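Local atomic coordinates of ectonucleotide pyrophosphatase/phosphodiesterase family member 5 (Mus musculus, PDB entry 5VEO), a protein that probably hydrolyses phosphodiester and pyrophosphate bonds of nucleotide-related substrates as a zinc-dependent ectoenzyme of the alkaline phosphatase superfamily. Residues Glu158-Lys163 with Ala211-Asn216; Val147-Arg152 with Leu201-Lys206; Tyr247-His252 with Ala256-Lys261. The protein carries 1 engineered substitution. One frame throughout, in Å; residues are numbered along the deposited sequence.

Interaction 1 (Glu158-Lys163 with Ala211-Asn216)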
ATOM      1  N   GLU A 158      10.457  21.441  -5.391  1.00 16.98           N
ATOM      2  CA  GLU A 158      11.713  21.731  -6.095  1.00 16.08           C
ATOM      3  C   GLU A 158      11.816  20.939  -7.390  1.00 14.34           C
ATOM      4  O   GLU A 158      12.194  21.477  -8.438  1.00 20.58           O
ATOM      5  CB  GLU A 158      12.893  21.400  -5.195  1.00 17.89           C
ATOM      6  CG  GLU A 158      13.055  22.370  -4.068  1.00 25.60           C
ATOM      7  CD  GLU A 158      13.990  21.867  -2.987  1.00 30.15           C
ATOM      8  OE1 GLU A 158      14.700  20.850  -3.210  1.00 29.22           O
ATOM      9  OE2 GLU A 158      14.007  22.492  -1.904  1.00 38.40           O
ATOM     10  N   TRP A 159      11.468  19.655  -7.348  1.00 14.80           N
ATOM     11  CA  TRP A 159      11.594  18.825  -8.536  1.00 14.44           C
ATOM     12  C   TRP A 159      10.591  19.213  -9.620  1.00 14.42           C
ATOM     13  O   TRP A 159      10.923  19.166 -10.814  1.00 15.54           O
ATOM     14  CB  TRP A 159      11.458  17.352  -8.150  1.00 14.28           C
ATOM     15  CG  TRP A 159      12.553  16.884  -7.236  1.00 16.51           C
ATOM     16  CD1 TRP A 159      13.820  17.399  -7.108  1.00 18.44           C
ATOM     17  CD2 TRP A 159      12.464  15.807  -6.308  1.00 19.74           C
ATOM     18  NE1 TRP A 159      14.525  16.684  -6.170  1.00 18.71           N
ATOM     19  CE2 TRP A 159      13.702  15.716  -5.647  1.00 19.13           C
ATOM     20  CE3 TRP A 159      11.447  14.914  -5.968  1.00 17.45           C
ATOM     21  CZ2 TRP A 159      13.959  14.736  -4.684  1.00 17.08           C
ATOM     22  CZ3 TRP A 159      11.693  13.965  -5.007  1.00 17.17           C
ATOM     23  CH2 TRP A 159      12.940  13.878  -4.375  1.00 18.07           C
ATOM     24  N   PHE A 160       9.357  19.590  -9.237  1.00 14.81           N
ATOM     25  CA  PHE A 160       8.376  20.010 -10.232  1.00 14.95           C
ATOM     26  C   PHE A 160       8.764  21.327 -10.907  1.00 14.21           C
ATOM     27  O   PHE A 160       8.228  21.639 -11.981  1.00 16.02           O
ATOM     28  CB  PHE A 160       6.993  20.185  -9.607  1.00 14.16           C
ATOM     29  CG  PHE A 160       6.159  18.928  -9.598  1.00 14.16           C
ATOM     30  CD1 PHE A 160       5.712  18.371 -10.783  1.00 15.64           C
ATOM     31  CD2 PHE A 160       5.811  18.322  -8.409  1.00 16.53           C
ATOM     32  CE1 PHE A 160       4.937  17.226 -10.785  1.00 17.11           C
ATOM     33  CE2 PHE A 160       5.033  17.159  -8.405  1.00 16.69           C
ATOM     34  CZ  PHE A 160       4.614  16.614  -9.587  1.00 15.13           C
ATOM     35  N   THR A 161       9.659  22.098 -10.287  1.00 15.24           N
ATOM     36  CA  THR A 161      10.045  23.417 -10.791  1.00 14.68           C
ATOM     37  C   THR A 161      11.531  23.492 -11.124  1.00 16.59           C
ATOM     38  O   THR A 161      12.069  24.594 -11.337  1.00 18.67           O
ATOM     39  CB  THR A 161       9.690  24.494  -9.774  1.00 15.12           C
ATOM     40  OG1 THR A 161      10.413  24.251  -8.554  1.00 18.39           O
ATOM     41  CG2 THR A 161       8.167  24.506  -9.531  1.00 16.46           C
ATOM     42  N   ALA A 162      12.186  22.342 -11.212  1.00 15.39           N
ATOM     43  CA  ALA A 162      13.623  22.292 -11.437  1.00 16.21           C
ATOM     44  C   ALA A 162      13.972  22.709 -12.863  1.00 16.77           C
ATOM     45  O   ALA A 162      13.138  22.746 -13.767  1.00 16.47           O
ATOM     46  CB  ALA A 162      14.154  20.881 -11.171  1.00 17.38           C
ATOM     47  N   LYS A 163      15.259  22.999 -13.056  1.00 18.07           N
ATOM     48  CA  LYS A 163      15.762  23.222 -14.400  1.00 17.93           C
ATOM     49  C   LYS A 163      15.375  22.072 -15.322  1.00 16.74           C
ATOM     50  O   LYS A 163      14.971  22.293 -16.468  1.00 22.57           O
ATOM     51  CB  LYS A 163      17.282  23.417 -14.325  1.00 16.88           C
ATOM     52  CG  LYS A 163      17.895  23.825 -15.612  1.00 18.13           C
ATOM     53  CD  LYS A 163      19.401  24.036 -15.482  1.00 17.97           C
ATOM     54  CE  LYS A 163      20.128  22.766 -15.178  1.00 22.80           C
ATOM     55  NZ  LYS A 163      21.612  22.969 -15.309  1.00 25.91           N
ATOM     56  N   ALA A 211       3.899  27.860  -5.368  1.00 23.52           N
ATOM     57  CA  ALA A 211       4.769  27.529  -6.491  1.00 22.55           C
ATOM     58  C   ALA A 211       4.065  27.588  -7.847  1.00 23.87           C
ATOM     59  O   ALA A 211       4.668  27.217  -8.858  1.00 25.27           O
ATOM     60  CB  ALA A 211       5.375  26.132  -6.300  1.00 23.43           C
ATOM     61  N   LYS A 212       2.817  28.053  -7.898  1.00 24.33           N
ATOM     62  CA  LYS A 212       2.067  28.161  -9.151  1.00 21.71           C
ATOM     63  C   LYS A 212       1.916  26.806  -9.828  1.00 25.22           C
ATOM     64  O   LYS A 212       1.943  26.688 -11.048  1.00 27.05           O
ATOM     65  CB  LYS A 212       2.732  29.179 -10.093  1.00 27.56           C
ATOM     66  CG  LYS A 212       2.869  30.513  -9.439  1.00 32.24           C
ATOM     67  CD  LYS A 212       3.428  31.573 -10.397  1.00 40.27           C
ATOM     68  CE  LYS A 212       4.206  32.637  -9.632  1.00 48.69           C
ATOM     69  NZ  LYS A 212       4.438  33.899 -10.423  1.00 53.12           N
ATOM     70  N   LEU A 213       1.737  25.759  -9.014  1.00 23.07           N
ATOM     71  CA  LEU A 213       1.509  24.412  -9.501  1.00 20.21           C
ATOM     72  C   LEU A 213       0.098  23.907  -9.237  1.00 20.80           C
ATOM     73  O   LEU A 213      -0.307  22.919  -9.853  1.00 25.40           O
ATOM     74  CB  LEU A 213       2.468  23.418  -8.829  1.00 19.70           C
ATOM     75  CG  LEU A 213       3.971  23.605  -9.089  1.00 20.15           C
ATOM     76  CD1 LEU A 213       4.747  22.735  -8.125  1.00 21.29           C
ATOM     77  CD2 LEU A 213       4.258  23.198 -10.494  1.00 22.85           C
ATOM     78  N   TRP A 214      -0.654  24.567  -8.357  1.00 20.53           N
ATOM     79  CA  TRP A 214      -1.939  24.032  -7.907  1.00 20.28           C
ATOM     80  C   TRP A 214      -2.886  23.762  -9.072  1.00 21.21           C
ATOM     81  O   TRP A 214      -3.588  22.748  -9.088  1.00 23.41           O
ATOM     82  CB  TRP A 214      -2.568  25.003  -6.911  1.00 21.27           C
ATOM     83  CG  TRP A 214      -3.946  24.637  -6.484  1.00 21.29           C
ATOM     84  CD1 TRP A 214      -5.098  25.321  -6.758  1.00 24.49           C
ATOM     85  CD2 TRP A 214      -4.328  23.499  -5.696  1.00 21.17           C
ATOM     86  NE1 TRP A 214      -6.179  24.675  -6.187  1.00 27.12           N
ATOM     87  CE2 TRP A 214      -5.729  23.556  -5.529  1.00 23.88           C
ATOM     88  CE3 TRP A 214      -3.620  22.434  -5.122  1.00 20.09           C
ATOM     89  CZ2 TRP A 214      -6.439  22.583  -4.810  1.00 26.25           C
ATOM     90  CZ3 TRP A 214      -4.327  21.468  -4.406  1.00 22.39           C
ATOM     91  CH2 TRP A 214      -5.720  21.550  -4.261  1.00 25.74           C
ATOM     92  N   ASN A 215      -2.961  24.656 -10.046  1.00 24.61           N
ATOM     93  CA  ASN A 215      -3.886  24.398 -11.135  1.00 22.81           C
ATOM     94  C   ASN A 215      -3.238  23.790 -12.377  1.00 26.12           C
ATOM     95  O   ASN A 215      -3.886  23.732 -13.422  1.00 29.57           O
ATOM     96  CB  ASN A 215      -4.651  25.693 -11.462  1.00 33.55           C
ATOM     97  CG  ASN A 215      -5.762  25.933 -10.456  1.00 39.75           C
ATOM     98  OD1 ASN A 215      -6.607  25.038 -10.221  1.00 40.89           O
ATOM     99  ND2 ASN A 215      -5.735  27.083  -9.792  1.00 38.96           N
ATOM    100  N   ASN A 216      -2.003  23.278 -12.298  1.00 26.79           N
ATOM    101  CA  ASN A 216      -1.460  22.516 -13.419  1.00 25.65           C
ATOM    102  C   ASN A 216      -0.814  21.202 -13.017  1.00 25.44           C
ATOM    103  O   ASN A 216      -0.139  20.582 -13.853  1.00 36.66           O
ATOM    104  CB  ASN A 216      -0.439  23.327 -14.232  1.00 33.63           C
ATOM    105  CG  ASN A 216       0.511  24.095 -13.378  1.00 40.49           C
ATOM    106  OD1 ASN A 216       1.635  23.662 -13.126  1.00 46.31           O
ATOM    107  ND2 ASN A 216       0.068  25.252 -12.920  1.00 44.62           N
TER

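Interaction 2 (Val147-Arg152 with Leu201-Lys206)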
ATOM      1  N   VAL A 147      12.791  12.175   8.177  1.00 15.04           N
ATOM      2  CA  VAL A 147      12.687  13.390   7.382  1.00 12.54           C
ATOM      3  C   VAL A 147      11.266  13.916   7.497  1.00 11.63           C
ATOM      4  O   VAL A 147      10.292  13.173   7.308  1.00 13.72           O
ATOM      5  CB  VAL A 147      13.076  13.120   5.921  1.00 14.33           C
ATOM      6  CG1 VAL A 147      12.840  14.343   5.072  1.00 13.16           C
ATOM      7  CG2 VAL A 147      14.537  12.703   5.829  1.00 16.04           C
ATOM      8  N   SER A 148      11.146  15.194   7.833  1.00 13.35           N
ATOM      9  CA  SER A 148       9.855  15.801   8.091  1.00 14.44           C
ATOM     10  C   SER A 148       8.996  15.803   6.828  1.00 10.45           C
ATOM     11  O   SER A 148       9.489  15.775   5.691  1.00 11.58           O
ATOM     12  CB  SER A 148      10.037  17.232   8.585  1.00 15.24           C
ATOM     13  OG  SER A 148      10.481  18.046   7.518  1.00 16.34           O
ATOM     14  N   PHE A 149       7.682  15.846   7.047  1.00 12.60           N
ATOM     15  CA  PHE A 149       6.761  15.984   5.931  1.00 11.95           C
ATOM     16  C   PHE A 149       7.067  17.238   5.127  1.00 11.09           C
ATOM     17  O   PHE A 149       7.055  17.214   3.890  1.00 12.77           O
ATOM     18  CB  PHE A 149       5.333  16.039   6.449  1.00 11.94           C
ATOM     19  CG  PHE A 149       4.328  16.108   5.371  1.00 11.20           C
ATOM     20  CD1 PHE A 149       3.720  17.311   5.050  1.00 12.41           C
ATOM     21  CD2 PHE A 149       3.995  14.976   4.654  1.00 14.32           C
ATOM     22  CE1 PHE A 149       2.773  17.371   4.047  1.00 14.39           C
ATOM     23  CE2 PHE A 149       3.053  15.034   3.647  1.00 14.86           C
ATOM     24  CZ  PHE A 149       2.451  16.232   3.337  1.00 13.27           C
ATOM     25  N   GLU A 150       7.369  18.337   5.820  1.00 13.91           N
ATOM     26  CA  GLU A 150       7.634  19.605   5.153  1.00 15.04           C
ATOM     27  C   GLU A 150       8.876  19.515   4.272  1.00 15.49           C
ATOM     28  O   GLU A 150       8.914  20.086   3.172  1.00 16.29           O
ATOM     29  CB  GLU A 150       7.769  20.708   6.206  1.00 19.93           C
ATOM     30  CG  GLU A 150       6.468  20.972   7.010  1.00 23.07           C
ATOM     31  CD  GLU A 150       6.078  19.860   7.992  1.00 26.40           C
ATOM     32  OE1 GLU A 150       6.976  19.112   8.460  1.00 19.77           O
ATOM     33  OE2 GLU A 150       4.845  19.736   8.282  1.00 31.01           O
ATOM     34  N   ASP A 151       9.886  18.768   4.715  1.00 13.97           N
ATOM     35  CA  ASP A 151      11.077  18.598   3.882  1.00 14.57           C
ATOM     36  C   ASP A 151      10.780  17.725   2.668  1.00 14.47           C
ATOM     37  O   ASP A 151      11.329  17.950   1.580  1.00 15.85           O
ATOM     38  CB  ASP A 151      12.212  18.007   4.713  1.00 16.18           C
ATOM     39  CG  ASP A 151      12.916  19.056   5.565  1.00 25.47           C
ATOM     40  OD1 ASP A 151      12.709  20.254   5.310  1.00 32.26           O
ATOM     41  OD2 ASP A 151      13.684  18.686   6.480  1.00 30.18           O
ATOM     42  N   ARG A 152       9.932  16.702   2.839  1.00 12.88           N
ATOM     43  CA  ARG A 152       9.535  15.880   1.701  1.00 12.15           C
ATOM     44  C   ARG A 152       8.781  16.709   0.678  1.00 11.58           C
ATOM     45  O   ARG A 152       9.040  16.607  -0.528  1.00 12.12           O
ATOM     46  CB  ARG A 152       8.678  14.697   2.171  1.00 11.39           C
ATOM     47  CG  ARG A 152       9.424  13.770   3.089  1.00 11.01           C
ATOM     48  CD  ARG A 152       8.550  12.618   3.614  1.00  9.91           C
ATOM     49  NE  ARG A 152       9.072  12.109   4.880  1.00 10.88           N
ATOM     50  CZ  ARG A 152       8.815  10.898   5.388  1.00  9.29           C
ATOM     51  NH1 ARG A 152       8.076  10.017   4.726  1.00  8.73           N
ATOM     52  NH2 ARG A 152       9.337  10.544   6.554  1.00 11.75           N
ATOM     53  N   LEU A 201      -1.893  17.967   4.688  1.00 12.07           N
ATOM     54  CA  LEU A 201      -2.435  18.126   3.351  1.00 11.28           C
ATOM     55  C   LEU A 201      -2.636  19.604   3.032  1.00 11.87           C
ATOM     56  O   LEU A 201      -2.330  20.060   1.922  1.00 13.76           O
ATOM     57  CB  LEU A 201      -3.743  17.343   3.226  1.00 11.04           C
ATOM     58  CG  LEU A 201      -4.463  17.429   1.879  1.00 12.08           C
ATOM     59  CD1 LEU A 201      -3.562  16.978   0.717  1.00 14.06           C
ATOM     60  CD2 LEU A 201      -5.776  16.664   1.931  1.00 15.52           C
ATOM     61  N   GLY A 202      -3.126  20.369   4.006  1.00 14.83           N
ATOM     62  CA  GLY A 202      -3.263  21.810   3.821  1.00 15.01           C
ATOM     63  C   GLY A 202      -1.940  22.497   3.536  1.00 16.08           C
ATOM     64  O   GLY A 202      -1.864  23.396   2.694  1.00 18.43           O
ATOM     65  N   TYR A 203      -0.880  22.073   4.223  1.00 15.57           N
ATOM     66  CA  TYR A 203       0.458  22.584   3.951  1.00 16.65           C
ATOM     67  C   TYR A 203       0.880  22.306   2.508  1.00 13.72           C
ATOM     68  O   TYR A 203       1.413  23.183   1.813  1.00 16.72           O
ATOM     69  CB  TYR A 203       1.441  21.950   4.933  1.00 15.96           C
ATOM     70  CG  TYR A 203       2.854  22.427   4.762  1.00 16.68           C
ATOM     71  CD1 TYR A 203       3.298  23.573   5.408  1.00 20.25           C
ATOM     72  CD2 TYR A 203       3.746  21.748   3.945  1.00 15.63           C
ATOM     73  CE1 TYR A 203       4.594  24.012   5.267  1.00 22.53           C
ATOM     74  CE2 TYR A 203       5.062  22.193   3.790  1.00 16.68           C
ATOM     75  CZ  TYR A 203       5.468  23.327   4.448  1.00 18.58           C
ATOM     76  OH  TYR A 203       6.752  23.779   4.307  1.00 24.21           O
ATOM     77  N   LEU A 204       0.653  21.081   2.042  1.00 14.99           N
ATOM     78  CA  LEU A 204       0.978  20.729   0.665  1.00 13.50           C
ATOM     79  C   LEU A 204       0.199  21.596  -0.320  1.00 14.76           C
ATOM     80  O   LEU A 204       0.756  22.109  -1.295  1.00 15.54           O
ATOM     81  CB  LEU A 204       0.684  19.242   0.431  1.00 14.59           C
ATOM     82  CG  LEU A 204       0.825  18.755  -1.013  1.00 12.68           C
ATOM     83  CD1 LEU A 204       2.245  18.989  -1.556  1.00 15.62           C
ATOM     84  CD2 LEU A 204       0.433  17.290  -1.119  1.00 15.62           C
ATOM     85  N   ILE A 205      -1.097  21.765  -0.078  1.00 14.84           N
ATOM     86  CA  ILE A 205      -1.908  22.606  -0.951  1.00 13.89           C
ATOM     87  C   ILE A 205      -1.337  24.016  -1.000  1.00 13.88           C
ATOM     88  O   ILE A 205      -1.182  24.600  -2.074  1.00 18.83           O
ATOM     89  CB  ILE A 205      -3.366  22.617  -0.474  1.00 14.90           C
ATOM     90  CG1 ILE A 205      -3.968  21.227  -0.617  1.00 14.84           C
ATOM     91  CG2 ILE A 205      -4.174  23.663  -1.251  1.00 17.01           C
ATOM     92  CD1 ILE A 205      -5.313  21.107   0.079  1.00 17.90           C
ATOM     93  N   LYS A 206      -1.042  24.583   0.169  1.00 16.60           N
ATOM     94  CA  LYS A 206      -0.491  25.936   0.239  1.00 17.83           C
ATOM     95  C   LYS A 206       0.808  26.041  -0.552  1.00 19.36           C
ATOM     96  O   LYS A 206       1.029  27.018  -1.281  1.00 21.85           O
ATOM     97  CB  LYS A 206      -0.269  26.310   1.707  1.00 21.84           C
ATOM     98  CG  LYS A 206       0.225  27.719   1.977  1.00 31.59           C
ATOM     99  CD  LYS A 206       0.448  27.952   3.499  1.00 40.61           C
ATOM    100  CE  LYS A 206       1.788  27.372   4.003  1.00 50.77           C
ATOM    101  NZ  LYS A 206       2.155  27.674   5.440  1.00 58.10           N
TER
HETATM  102  O   HOH W   1       8.100  22.536   2.354  1.00 29.84           O

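Interaction 3 (Tyr247-His252 with Ala256-Lys261)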
ATOM      1  N   TYR A 247       8.305 -25.757  11.615  1.00 18.69           N
ATOM      2  CA  TYR A 247       7.982 -24.845  10.528  1.00 15.68           C
ATOM      3  C   TYR A 247       8.741 -23.538  10.720  1.00 20.91           C
ATOM      4  O   TYR A 247       9.252 -23.240  11.803  1.00 19.62           O
ATOM      5  CB  TYR A 247       6.475 -24.585  10.453  1.00 17.66           C
ATOM      6  CG  TYR A 247       5.932 -23.794  11.627  1.00 18.10           C
ATOM      7  CD1 TYR A 247       5.678 -24.410  12.846  1.00 18.15           C
ATOM      8  CD2 TYR A 247       5.680 -22.431  11.517  1.00 18.00           C
ATOM      9  CE1 TYR A 247       5.183 -23.698  13.928  1.00 19.25           C
ATOM     10  CE2 TYR A 247       5.179 -21.705  12.594  1.00 18.36           C
ATOM     11  CZ  TYR A 247       4.922 -22.347  13.792  1.00 18.07           C
ATOM     12  OH  TYR A 247       4.445 -21.629  14.869  1.00 20.73           O
ATOM     13  N   THR A 248       8.796 -22.747   9.648  1.00 18.14           N
ATOM     14  CA  THR A 248       9.319 -21.387   9.703  1.00 17.47           C
ATOM     15  C   THR A 248       8.173 -20.433   9.408  1.00 14.46           C
ATOM     16  O   THR A 248       7.419 -20.634   8.447  1.00 14.40           O
ATOM     17  CB  THR A 248      10.465 -21.172   8.706  1.00 17.05           C
ATOM     18  OG1 THR A 248      11.486 -22.150   8.926  1.00 20.79           O
ATOM     19  CG2 THR A 248      11.077 -19.776   8.863  1.00 20.04           C
ATOM     20  N   LEU A 249       8.032 -19.412  10.246  1.00 15.31           N
ATOM     21  CA  LEU A 249       7.005 -18.393  10.064  1.00 12.66           C
ATOM     22  C   LEU A 249       7.641 -17.250   9.281  1.00 12.57           C
ATOM     23  O   LEU A 249       8.460 -16.499   9.808  1.00 16.18           O
ATOM     24  CB  LEU A 249       6.464 -17.950  11.420  1.00 14.89           C
ATOM     25  CG  LEU A 249       5.217 -17.079  11.456  1.00 14.26           C
ATOM     26  CD1 LEU A 249       4.041 -17.704  10.706  1.00 16.61           C
ATOM     27  CD2 LEU A 249       4.856 -16.820  12.921  1.00 18.97           C
ATOM     28  N   ILE A 250       7.281 -17.149   8.001  1.00 12.53           N
ATOM     29  CA  ILE A 250       7.863 -16.159   7.099  1.00 11.16           C
ATOM     30  C   ILE A 250       7.261 -14.774   7.332  1.00 10.92           C
ATOM     31  O   ILE A 250       7.959 -13.754   7.225  1.00 14.21           O
ATOM     32  CB  ILE A 250       7.663 -16.631   5.647  1.00 13.02           C
ATOM     33  CG1 ILE A 250       8.283 -18.014   5.428  1.00 15.58           C
ATOM     34  CG2 ILE A 250       8.233 -15.622   4.659  1.00 14.61           C
ATOM     35  CD1 ILE A 250       9.720 -18.089   5.776  1.00 16.56           C
ATOM     36  N   ASP A 251       5.961 -14.721   7.601  1.00 12.66           N
ATOM     37  CA  ASP A 251       5.217 -13.502   7.900  1.00 11.12           C
ATOM     38  C   ASP A 251       4.200 -13.871   8.974  1.00 12.58           C
ATOM     39  O   ASP A 251       3.663 -14.982   8.944  1.00 13.56           O
ATOM     40  CB  ASP A 251       4.544 -12.963   6.635  1.00 11.28           C
ATOM     41  CG  ASP A 251       4.091 -11.516   6.768  1.00 14.18           C
ATOM     42  OD1 ASP A 251       4.572 -10.798   7.690  1.00 17.27           O
ATOM     43  OD2 ASP A 251       3.276 -11.092   5.909  1.00 14.59           O
ATOM     44  N   HIS A 252       3.948 -12.974   9.940  1.00 14.37           N
ATOM     45  CA  HIS A 252       3.242 -13.389  11.175  1.00 16.50           C
ATOM     46  C   HIS A 252       1.726 -13.159  11.184  1.00 18.34           C
ATOM     47  O   HIS A 252       0.946 -14.108  11.312  1.00 17.86           O
ATOM     48  CB  HIS A 252       3.869 -12.710  12.400  1.00 19.13           C
ATOM     49  CG  HIS A 252       5.216 -13.259  12.784  1.00 24.73           C
ATOM     50  ND1 HIS A 252       5.530 -13.630  14.076  1.00 24.05           N
ATOM     51  CD2 HIS A 252       6.332 -13.487  12.049  1.00 25.74           C
ATOM     52  CE1 HIS A 252       6.781 -14.061  14.119  1.00 28.34           C
ATOM     53  NE2 HIS A 252       7.291 -13.986  12.901  1.00 23.94           N
ATOM     54  N   ALA A 256      -0.514 -15.418   8.130  1.00  9.73           N
ATOM     55  CA  ALA A 256       0.649 -16.206   8.512  1.00  8.77           C
ATOM     56  C   ALA A 256       1.114 -17.015   7.307  1.00 10.17           C
ATOM     57  O   ALA A 256       0.380 -17.868   6.794  1.00 13.36           O
ATOM     58  CB  ALA A 256       0.306 -17.116   9.690  1.00 11.19           C
ATOM     59  N   ALA A 257       2.320 -16.736   6.863  1.00 10.47           N
ATOM     60  CA  ALA A 257       2.920 -17.416   5.725  1.00 10.90           C
ATOM     61  C   ALA A 257       3.846 -18.462   6.314  1.00 12.25           C
ATOM     62  O   ALA A 257       4.850 -18.115   6.940  1.00 12.81           O
ATOM     63  CB  ALA A 257       3.665 -16.427   4.839  1.00 12.78           C
ATOM     64  N   ILE A 258       3.476 -19.733   6.154  1.00 11.77           N
ATOM     65  CA  ILE A 258       4.062 -20.842   6.901  1.00 12.03           C
ATOM     66  C   ILE A 258       4.795 -21.762   5.934  1.00 15.13           C
ATOM     67  O   ILE A 258       4.214 -22.234   4.951  1.00 14.74           O
ATOM     68  CB  ILE A 258       2.981 -21.600   7.687  1.00 13.15           C
ATOM     69  CG1 ILE A 258       2.457 -20.704   8.818  1.00 13.63           C
ATOM     70  CG2 ILE A 258       3.528 -22.933   8.252  1.00 15.42           C
ATOM     71  CD1 ILE A 258       1.243 -21.231   9.519  1.00 18.65           C
ATOM     72  N   LEU A 259       6.065 -22.005   6.220  1.00 14.55           N
ATOM     73  CA  LEU A 259       6.889 -22.941   5.459  1.00 13.34           C
ATOM     74  C   LEU A 259       7.188 -24.130   6.357  1.00 16.43           C
ATOM     75  O   LEU A 259       8.099 -24.055   7.200  1.00 15.82           O
ATOM     76  CB  LEU A 259       8.184 -22.269   5.009  1.00 14.36           C
ATOM     77  CG  LEU A 259       9.191 -23.161   4.266  1.00 19.09           C
ATOM     78  CD1 LEU A 259       8.562 -23.758   3.042  1.00 19.74           C
ATOM     79  CD2 LEU A 259      10.398 -22.331   3.905  1.00 23.25           C
ATOM     80  N   PRO A 260       6.438 -25.227   6.251  1.00 17.34           N
ATOM     81  CA  PRO A 260       6.750 -26.404   7.062  1.00 18.03           C
ATOM     82  C   PRO A 260       8.136 -26.914   6.718  1.00 20.39           C
ATOM     83  O   PRO A 260       8.576 -26.817   5.571  1.00 21.44           O
ATOM     84  CB  PRO A 260       5.667 -27.415   6.662  1.00 19.20           C
ATOM     85  CG  PRO A 260       4.562 -26.595   6.110  1.00 18.55           C
ATOM     86  CD  PRO A 260       5.249 -25.446   5.415  1.00 18.32           C
ATOM     87  N   LYS A 261       8.831 -27.424   7.727  1.00 19.00           N
ATOM     88  CA  LYS A 261      10.071 -28.138   7.472  1.00 21.23           C
ATOM     89  C   LYS A 261       9.783 -29.371   6.625  1.00 19.80           C
ATOM     90  O   LYS A 261       8.642 -29.823   6.500  1.00 23.70           O
ATOM     91  CB  LYS A 261      10.736 -28.547   8.780  1.00 22.76           C
ATOM     92  CG  LYS A 261      10.993 -27.392   9.708  1.00 26.29           C
ATOM     93  CD  LYS A 261      12.373 -26.811   9.586  1.00 32.58           C
ATOM     94  CE  LYS A 261      12.561 -25.827  10.729  1.00 38.29           C
ATOM     95  NZ  LYS A 261      13.969 -25.552  11.101  1.00 48.24           N
TER
HETATM   96  O   HOH W   2      10.797 -24.338   7.463  1.00 23.87           O

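Interaction 1 (Glu158-Lys163 with Ala211-Asn216)
L213 carries its CG anti to the carbonyl carbon and beside its own backbone N (chi1 -63°), which sends CD1 across to F160, while T161 places OG1 between its backbone N and carbonyl carbon (chi1 61°), leaving CG2 anti to the carbonyl carbon and facing the same leucine. The place is the paired C-terminal ends of helix 149-160 and helix 190-210 in the alkaline-phosphatase-like alpha/beta fold. The second helix ends in a Schellman motif, with K212 as the positive-phi C-prime residue and L213 N bonding back to L208 O. L213, the C-double-prime residue whose N closes the motif, is apolar and reaches over to the other helix end.

The touch is small and wholly apolar. L213 CD1 lies 3.7 Å from F160 CB and 4.1 Å from T161 CG2, so one methyl bridges the last helical residue and the first to leave helical geometry. F160 offers mainly its CB, since its ring runs on toward K15 and I166. The hydroxyl of T161 plays another role: OG1 bonds to I157 O, one turn back, and I157 itself packs against A211 and L213.

Beyond the motif the chain is tied back on itself. N216 ND2 gives a nearly straight bond (171°) to K212 O at 3.0 Å, approaching from above the carbonyl plane, while N216 OD1 is engaged by K15 NZ.

Interaction 2 (Val147-Arg152 with Leu201-Lys206)
This is helix-to-helix packing through an aromatic CH-pi contact, made where the first turn of helix 149-160 lies beside helix 190-210; F149 and L204 both rest on L171 of strand 168-173 in the central mixed sheet. The contact centres on E150 and Y203. E150 CG sits over one face of the Y203 ring, 3.8 Å from the ring centroid and displaced toward the rim, with its closest ring atom, Y203 CZ, at 3.6 Å. Chi1 of E150 (-64°) sets CG over the ring, and the bend at chi2 (71°) carries the carboxylate off it, its plane steeply inclined to the aromatic one.

Y203 extends with CG anti to the backbone N (chi1 -179°), and its hydroxyl reaches a water at 2.7 Å that donates to E150 O. F149 adds a looser touch, F149 CE1 to Y203 CD2 at 4.5 Å, and packs edge-to-face on W173. At the helix start, S148 is the N-cap, its OG accepting from D151 N at 3.0 Å. With a leucine in place of Y203 the ring face and hydroxyl are gone, which would probably leave the E150 methylene poorly packed and the water one mate short.

Dispersion with the ring and one bridging water thus join these two segments, V153 extends the packing to Y203 and L204, and the E150 charge, near the helix N-terminus, is probably accommodated favourably there.

Interaction 3 (Tyr247-His252 with Ala256-Lys261)
A beta hairpin, strands 247-249 and 255-260, forms one margin of a four-stranded antiparallel sheet, the inner strand 255-260 bonding onward to strand 302-306. T248 and L259 are a hydrogen-bonded pair: T248 N to L259 O and L259 N to T248 O both measure 2.9 Å, the latter nearly straight at 176°. A water bonded to T248 OG1 donates to L259 O as well, so that carbonyl has two partners.

Past the non-hydrogen-bonded pair L249-I258 the regular pairing of the hairpin breaks down as the chain turns a corner at I250, and I250 and D251 both bond to A257. I250 N meets A257 O at 2.8 Å, A257 N meets D251 O at 3.0 Å, and D251 N is buried without a partner in the model. I250 CB lies 4.1 Å from A257 CB.

On the face bearing Y247, L249 and I258, the ring of Y247 is placed by a CG set between the backbone N and the carbonyl carbon (chi1 68°). Y247 CD2 meets I258 CG2 at 3.9 Å, and Y247 OH bonds to Q314. L249 CD1 touches I258 CG1, also at 3.9 Å, while L249 CD2 lies over the centre of the H252 ring, whose ND1 bonds to D318.

Interactions 1 and 2 hold the same two elements, helix 149-160 and helix 190-210 with the loop after it, one at their C-terminal ends and the other at the start of the first helix; W214 CZ3 packs against I205 CG1 at 3.8 Å to join them. Interaction 3 is on the opposite side of the chain's centre. None is central: their centres lie 20 to 26 Å from that of the chain. Buried F160 and L213 meet beside exposed T161 in interaction 1; interaction 3 combines buried Y247, A256 and I258 with exposed K261. Chemistry follows place: side-chain packing alone across interaction 1, a bridging water added in interaction 2, direct backbone hydrogen bonds in the hairpin.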